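Local coordinates for protein unsaturated glucuronyl hydrolase (Streptococcus agalactiae, PDB 2ZZR) that hydrolyses unsaturated hyaluronate, chondroitin and heparin disaccharides, releasing the unsaturated uronic acid from both (1->3) and (1->4) linkages, at residues A[135-147]-A[181-194]. Sequence-based numbering, arbitrary orientation.
Sequences ALEATIKAADKLM and LLFFAYEQTGDEKY
With CG of Y194 anti to its carbonyl carbon (chi1 -68°) and CG of D144 turned the same way (chi1 -69°), the phenol and the carboxylate meet at one edge of a knobs-into-holes helix packing in the alpha barrel of this family 88 glycoside hydrolase. Y194 OH donates to D144 OD1 over a short 2.5 Å, arriving on the syn side of the carboxylate, whose plane lies only 15° from that of the ring. The same ring is a knob among I140, A143, D144 and M147, and A185 CB sits over the centre of one face. Next to it the A143 methyl sits among L181, L182, A185 and Y194, its CB 3.6 Å from A185 CB. L181 answers from the other helix, with CD1 3.5 Å from T139 CG2 and CD2 lying against the backbone of A143. Toward the start of 135-147, the methyl T139 CG2 approaches the F184 ring obliquely, 3.4 Å from CE2, while L136 CD1 comes in at the ring edge near its plane. L146, beside L182, also touches H113, and its side chain is about 7 Å from that of D114, the probable nucleophile, which places this end of the contact near the active site. At the far end M147, bent at chi2 and chi3, makes an oblique Met-aromatic contact with Y194 and brings its CE methyl to 3.5 Å from K193 O.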
loop_
_atom_site.group_PDB
_atom_site.type_symbol
_atom_site.label_atom_id
_atom_site.label_comp_id
_atom_site.label_asym_id
_atom_site.label_seq_id
_atom_site.Cartn_x
_atom_site.Cartn_y
_atom_site.Cartn_z
ATOM N N ALA A 135 12.757 -6.773 -16.730
ATOM C CA ALA A 135 11.755 -6.416 -15.718
ATOM C C ALA A 135 10.840 -7.609 -15.412
ATOM O O ALA A 135 10.527 -7.882 -14.247
ATOM C CB ALA A 135 10.942 -5.205 -16.169
ATOM N N LEU A 136 10.429 -8.326 -16.459
ATOM C CA LEU A 136 9.655 -9.550 -16.296
ATOM C C LEU A 136 10.454 -10.625 -15.557
ATOM O O LEU A 136 9.947 -11.254 -14.633
ATOM C CB LEU A 136 9.167 -10.076 -17.650
ATOM C CG LEU A 136 8.359 -11.379 -17.651
ATOM C CD1 LEU A 136 7.090 -11.255 -16.802
ATOM C CD2 LEU A 136 8.013 -11.808 -19.077
ATOM N N GLU A 137 11.703 -10.822 -15.974
ATOM C CA GLU A 137 12.587 -11.811 -15.364
ATOM C C GLU A 137 12.724 -11.572 -13.858
ATOM O O GLU A 137 12.580 -12.499 -13.062
ATOM C CB GLU A 137 13.962 -11.760 -16.033
ATOM C CG GLU A 137 14.961 -12.776 -15.500
ATOM C CD GLU A 137 16.359 -12.572 -16.061
ATOM O OE1 GLU A 137 17.307 -13.144 -15.488
ATOM O OE2 GLU A 137 16.512 -11.833 -17.058
ATOM N N ALA A 138 12.990 -10.324 -13.484
ATOM C CA ALA A 138 13.133 -9.951 -12.074
ATOM C C ALA A 138 11.840 -10.213 -11.305
ATOM O O ALA A 138 11.872 -10.696 -10.171
ATOM C CB ALA A 138 13.544 -8.496 -11.945
ATOM N N THR A 139 10.707 -9.897 -11.931
ATOM C CA THR A 139 9.393 -10.111 -11.310
ATOM C C THR A 139 9.136 -11.591 -10.998
ATOM O O THR A 139 8.738 -11.937 -9.877
ATOM C CB THR A 139 8.247 -9.541 -12.192
ATOM O OG1 THR A 139 8.408 -8.124 -12.346
ATOM C CG2 THR A 139 6.901 -9.816 -11.552
ATOM N N ILE A 140 9.361 -12.466 -11.981
ATOM C CA ILE A 140 9.128 -13.897 -11.784
ATOM C C ILE A 140 10.063 -14.462 -10.713
ATOM O O ILE A 140 9.626 -15.209 -9.838
ATOM C CB ILE A 140 9.221 -14.705 -13.107
ATOM C CG1 ILE A 140 8.200 -14.179 -14.128
ATOM C CG2 ILE A 140 9.016 -16.206 -12.850
ATOM C CD1 ILE A 140 6.748 -14.177 -13.644
ATOM N N LYS A 141 11.335 -14.074 -10.769
ATOM C CA LYS A 141 12.304 -14.505 -9.758
ATOM C C LYS A 141 11.895 -14.027 -8.359
ATOM O O LYS A 141 11.997 -14.783 -7.391
ATOM C CB LYS A 141 13.718 -14.042 -10.124
ATOM C CG LYS A 141 14.330 -14.834 -11.279
ATOM C CD LYS A 141 15.648 -14.226 -11.728
ATOM C CE LYS A 141 16.323 -15.110 -12.777
ATOM N NZ LYS A 141 17.665 -14.590 -13.138
ATOM N N ALA A 142 11.406 -12.787 -8.270
ATOM C CA ALA A 142 10.866 -12.240 -7.016
ATOM C C ALA A 142 9.651 -13.019 -6.512
ATOM O O ALA A 142 9.530 -13.266 -5.312
ATOM C CB ALA A 142 10.519 -10.762 -7.179
ATOM N N ALA A 143 8.757 -13.401 -7.425
ATOM C CA ALA A 143 7.591 -14.206 -7.076
ATOM C C ALA A 143 8.030 -15.544 -6.473
ATOM O O ALA A 143 7.518 -15.955 -5.435
ATOM C CB ALA A 143 6.696 -14.423 -8.293
ATOM N N ASP A 144 8.996 -16.203 -7.113
ATOM C CA ASP A 144 9.539 -17.461 -6.593
ATOM C C ASP A 144 10.172 -17.270 -5.213
ATOM O O ASP A 144 10.023 -18.120 -4.328
ATOM C CB ASP A 144 10.555 -18.059 -7.569
ATOM C CG ASP A 144 9.910 -18.564 -8.843
ATOM O OD1 ASP A 144 8.702 -18.877 -8.814
ATOM O OD2 ASP A 144 10.614 -18.639 -9.877
ATOM N N LYS A 145 10.861 -16.146 -5.031
ATOM C CA LYS A 145 11.447 -15.811 -3.733
ATOM C C LYS A 145 10.358 -15.686 -2.663
ATOM O O LYS A 145 10.495 -16.217 -1.557
ATOM C CB LYS A 145 12.281 -14.528 -3.822
ATOM C CG LYS A 145 13.059 -14.177 -2.556
ATOM C CD LYS A 145 14.203 -15.158 -2.303
ATOM C CE LYS A 145 14.940 -14.831 -1.005
ATOM N NZ LYS A 145 14.159 -15.262 0.184
ATOM N N LEU A 146 9.266 -15.005 -3.008
ATOM C CA LEU A 146 8.141 -14.850 -2.092
ATOM C C LEU A 146 7.487 -16.193 -1.739
ATOM O O LEU A 146 7.129 -16.434 -0.584
ATOM C CB LEU A 146 7.105 -13.878 -2.672
ATOM C CG LEU A 146 5.917 -13.528 -1.769
ATOM C CD1 LEU A 146 6.381 -12.933 -0.439
ATOM C CD2 LEU A 146 4.954 -12.599 -2.492
ATOM N N MET A 147 7.346 -17.061 -2.739
ATOM C CA MET A 147 6.757 -18.392 -2.557
ATOM C C MET A 147 7.500 -19.238 -1.510
ATOM O O MET A 147 6.892 -20.098 -0.867
ATOM C CB MET A 147 6.702 -19.139 -3.898
ATOM C CG MET A 147 5.691 -18.553 -4.893
ATOM S SD MET A 147 3.983 -18.918 -4.443
ATOM C CE MET A 147 3.843 -20.589 -5.075
ATOM N N LEU A 181 1.847 -9.760 -6.565
ATOM C CA LEU A 181 2.991 -10.312 -7.292
ATOM C C LEU A 181 2.737 -11.759 -7.703
ATOM O O LEU A 181 3.086 -12.172 -8.814
ATOM C CB LEU A 181 4.249 -10.216 -6.410
ATOM C CG LEU A 181 5.546 -10.906 -6.847
ATOM C CD1 LEU A 181 6.021 -10.342 -8.186
ATOM C CD2 LEU A 181 6.604 -10.724 -5.773
ATOM N N LEU A 182 2.114 -12.525 -6.806
ATOM C CA LEU A 182 1.814 -13.931 -7.076
ATOM C C LEU A 182 0.696 -14.110 -8.101
ATOM O O LEU A 182 0.772 -15.006 -8.944
ATOM C CB LEU A 182 1.500 -14.684 -5.784
ATOM C CG LEU A 182 2.614 -14.632 -4.739
ATOM C CD1 LEU A 182 2.203 -15.428 -3.515
ATOM C CD2 LEU A 182 3.944 -15.148 -5.304
ATOM N N PHE A 183 -0.331 -13.259 -8.043
ATOM C CA PHE A 183 -1.382 -13.277 -9.065
ATOM C C PHE A 183 -0.804 -12.945 -10.444
ATOM O O PHE A 183 -1.227 -13.529 -11.443
ATOM C CB PHE A 183 -2.526 -12.316 -8.729
ATOM C CG PHE A 183 -3.445 -12.805 -7.623
ATOM C CD1 PHE A 183 -3.673 -12.016 -6.500
ATOM C CD2 PHE A 183 -4.099 -14.036 -7.722
ATOM C CE1 PHE A 183 -4.533 -12.444 -5.481
ATOM C CE2 PHE A 183 -4.958 -14.477 -6.709
ATOM C CZ PHE A 183 -5.175 -13.677 -5.585
ATOM N N PHE A 184 0.153 -12.018 -10.489
ATOM C CA PHE A 184 0.840 -11.678 -11.742
ATOM C C PHE A 184 1.625 -12.880 -12.272
ATOM O O PHE A 184 1.525 -13.227 -13.456
ATOM C CB PHE A 184 1.769 -10.469 -11.560
ATOM C CG PHE A 184 2.597 -10.155 -12.782
ATOM C CD1 PHE A 184 2.066 -9.387 -13.814
ATOM C CD2 PHE A 184 3.894 -10.645 -12.908
ATOM C CE1 PHE A 184 2.821 -9.102 -14.958
ATOM C CE2 PHE A 184 4.658 -10.366 -14.047
ATOM C CZ PHE A 184 4.122 -9.586 -15.066
ATOM N N ALA A 185 2.401 -13.517 -11.396
ATOM C CA ALA A 185 3.179 -14.697 -11.786
ATOM C C ALA A 185 2.279 -15.808 -12.316
ATOM O O ALA A 185 2.630 -16.481 -13.289
ATOM C CB ALA A 185 4.031 -15.193 -10.627
ATOM N N TYR A 186 1.112 -15.982 -11.698
ATOM C CA TYR A 186 0.130 -16.946 -12.190
ATOM C C TYR A 186 -0.303 -16.614 -13.620
ATOM O O TYR A 186 -0.339 -17.495 -14.485
ATOM C CB TYR A 186 -1.098 -17.014 -11.278
ATOM C CG TYR A 186 -2.263 -17.712 -11.942
ATOM C CD1 TYR A 186 -2.229 -19.088 -12.190
ATOM C CD2 TYR A 186 -3.384 -16.993 -12.352
ATOM C CE1 TYR A 186 -3.293 -19.729 -12.819
ATOM C CE2 TYR A 186 -4.448 -17.622 -12.982
ATOM C CZ TYR A 186 -4.397 -18.986 -13.209
ATOM O OH TYR A 186 -5.459 -19.603 -13.826
ATOM N N GLU A 187 -0.638 -15.347 -13.855
ATOM C CA GLU A 187 -1.122 -14.906 -15.168
ATOM C C GLU A 187 -0.068 -15.084 -16.261
ATOM O O GLU A 187 -0.398 -15.435 -17.397
ATOM C CB GLU A 187 -1.596 -13.454 -15.105
ATOM C CG GLU A 187 -2.877 -13.285 -14.290
ATOM C CD GLU A 187 -3.242 -11.836 -14.029
ATOM O OE1 GLU A 187 -2.430 -10.937 -14.332
ATOM O OE2 GLU A 187 -4.356 -11.598 -13.517
ATOM N N GLN A 188 1.195 -14.861 -15.905
ATOM C CA GLN A 188 2.301 -14.937 -16.868
ATOM C C GLN A 188 2.740 -16.365 -17.192
ATOM O O GLN A 188 3.131 -16.657 -18.327
ATOM C CB GLN A 188 3.504 -14.127 -16.366
ATOM C CG GLN A 188 3.245 -12.633 -16.257
ATOM C CD GLN A 188 2.827 -12.003 -17.580
ATOM O OE1 GLN A 188 3.468 -12.217 -18.610
ATOM N NE2 GLN A 188 1.750 -11.218 -17.553
ATOM N N THR A 189 2.678 -17.244 -16.197
ATOM C CA THR A 189 3.244 -18.590 -16.318
ATOM C C THR A 189 2.194 -19.685 -16.486
ATOM O O THR A 189 2.490 -20.755 -17.025
ATOM C CB THR A 189 4.116 -18.952 -15.092
ATOM O OG1 THR A 189 3.292 -19.003 -13.921
ATOM C CG2 THR A 189 5.243 -17.945 -14.895
ATOM N N GLY A 190 0.980 -19.426 -16.006
ATOM C CA GLY A 190 -0.072 -20.437 -15.967
ATOM C C GLY A 190 0.094 -21.432 -14.830
ATOM O O GLY A 190 -0.671 -22.394 -14.726
ATOM N N ASP A 191 1.094 -21.207 -13.979
ATOM C CA ASP A 191 1.362 -22.100 -12.855
ATOM C C ASP A 191 0.397 -21.801 -11.715
ATOM O O ASP A 191 0.484 -20.755 -11.064
ATOM C CB ASP A 191 2.819 -21.985 -12.392
ATOM C CG ASP A 191 3.209 -23.060 -11.376
ATOM O OD1 ASP A 191 2.322 -23.665 -10.729
ATOM O OD2 ASP A 191 4.424 -23.294 -11.214
ATOM N N GLU A 192 -0.519 -22.740 -11.490
ATOM C CA GLU A 192 -1.578 -22.614 -10.487
ATOM C C GLU A 192 -1.067 -22.432 -9.058
ATOM O O GLU A 192 -1.771 -21.874 -8.222
ATOM C CB GLU A 192 -2.502 -23.834 -10.548
ATOM C CG GLU A 192 -3.351 -23.918 -11.808
ATOM C CD GLU A 192 -4.765 -23.417 -11.604
ATOM O OE1 GLU A 192 -4.955 -22.388 -10.918
ATOM O OE2 GLU A 192 -5.698 -24.061 -12.137
ATOM N N LYS A 193 0.148 -22.906 -8.777
ATOM C CA LYS A 193 0.700 -22.833 -7.414
ATOM C C LYS A 193 0.776 -21.393 -6.913
ATOM O O LYS A 193 0.496 -21.125 -5.749
ATOM C CB LYS A 193 2.071 -23.509 -7.329
ATOM C CG LYS A 193 2.017 -25.029 -7.475
ATOM C CD LYS A 193 3.415 -25.616 -7.574
ATOM C CE LYS A 193 3.365 -27.110 -7.883
ATOM N NZ LYS A 193 4.722 -27.631 -8.229
ATOM N N TYR A 194 1.136 -20.475 -7.808
ATOM C CA TYR A 194 1.186 -19.049 -7.480
ATOM C C TYR A 194 -0.176 -18.557 -6.995
ATOM O O TYR A 194 -0.272 -17.854 -5.982
ATOM C CB TYR A 194 1.597 -18.220 -8.695
ATOM C CG TYR A 194 3.020 -18.395 -9.177
ATOM C CD1 TYR A 194 3.274 -18.812 -10.482
ATOM C CD2 TYR A 194 4.109 -18.108 -8.349
ATOM C CE1 TYR A 194 4.580 -18.961 -10.952
ATOM C CE2 TYR A 194 5.425 -18.255 -8.811
ATOM C CZ TYR A 194 5.645 -18.679 -10.117
ATOM O OH TYR A 194 6.928 -18.822 -10.600
#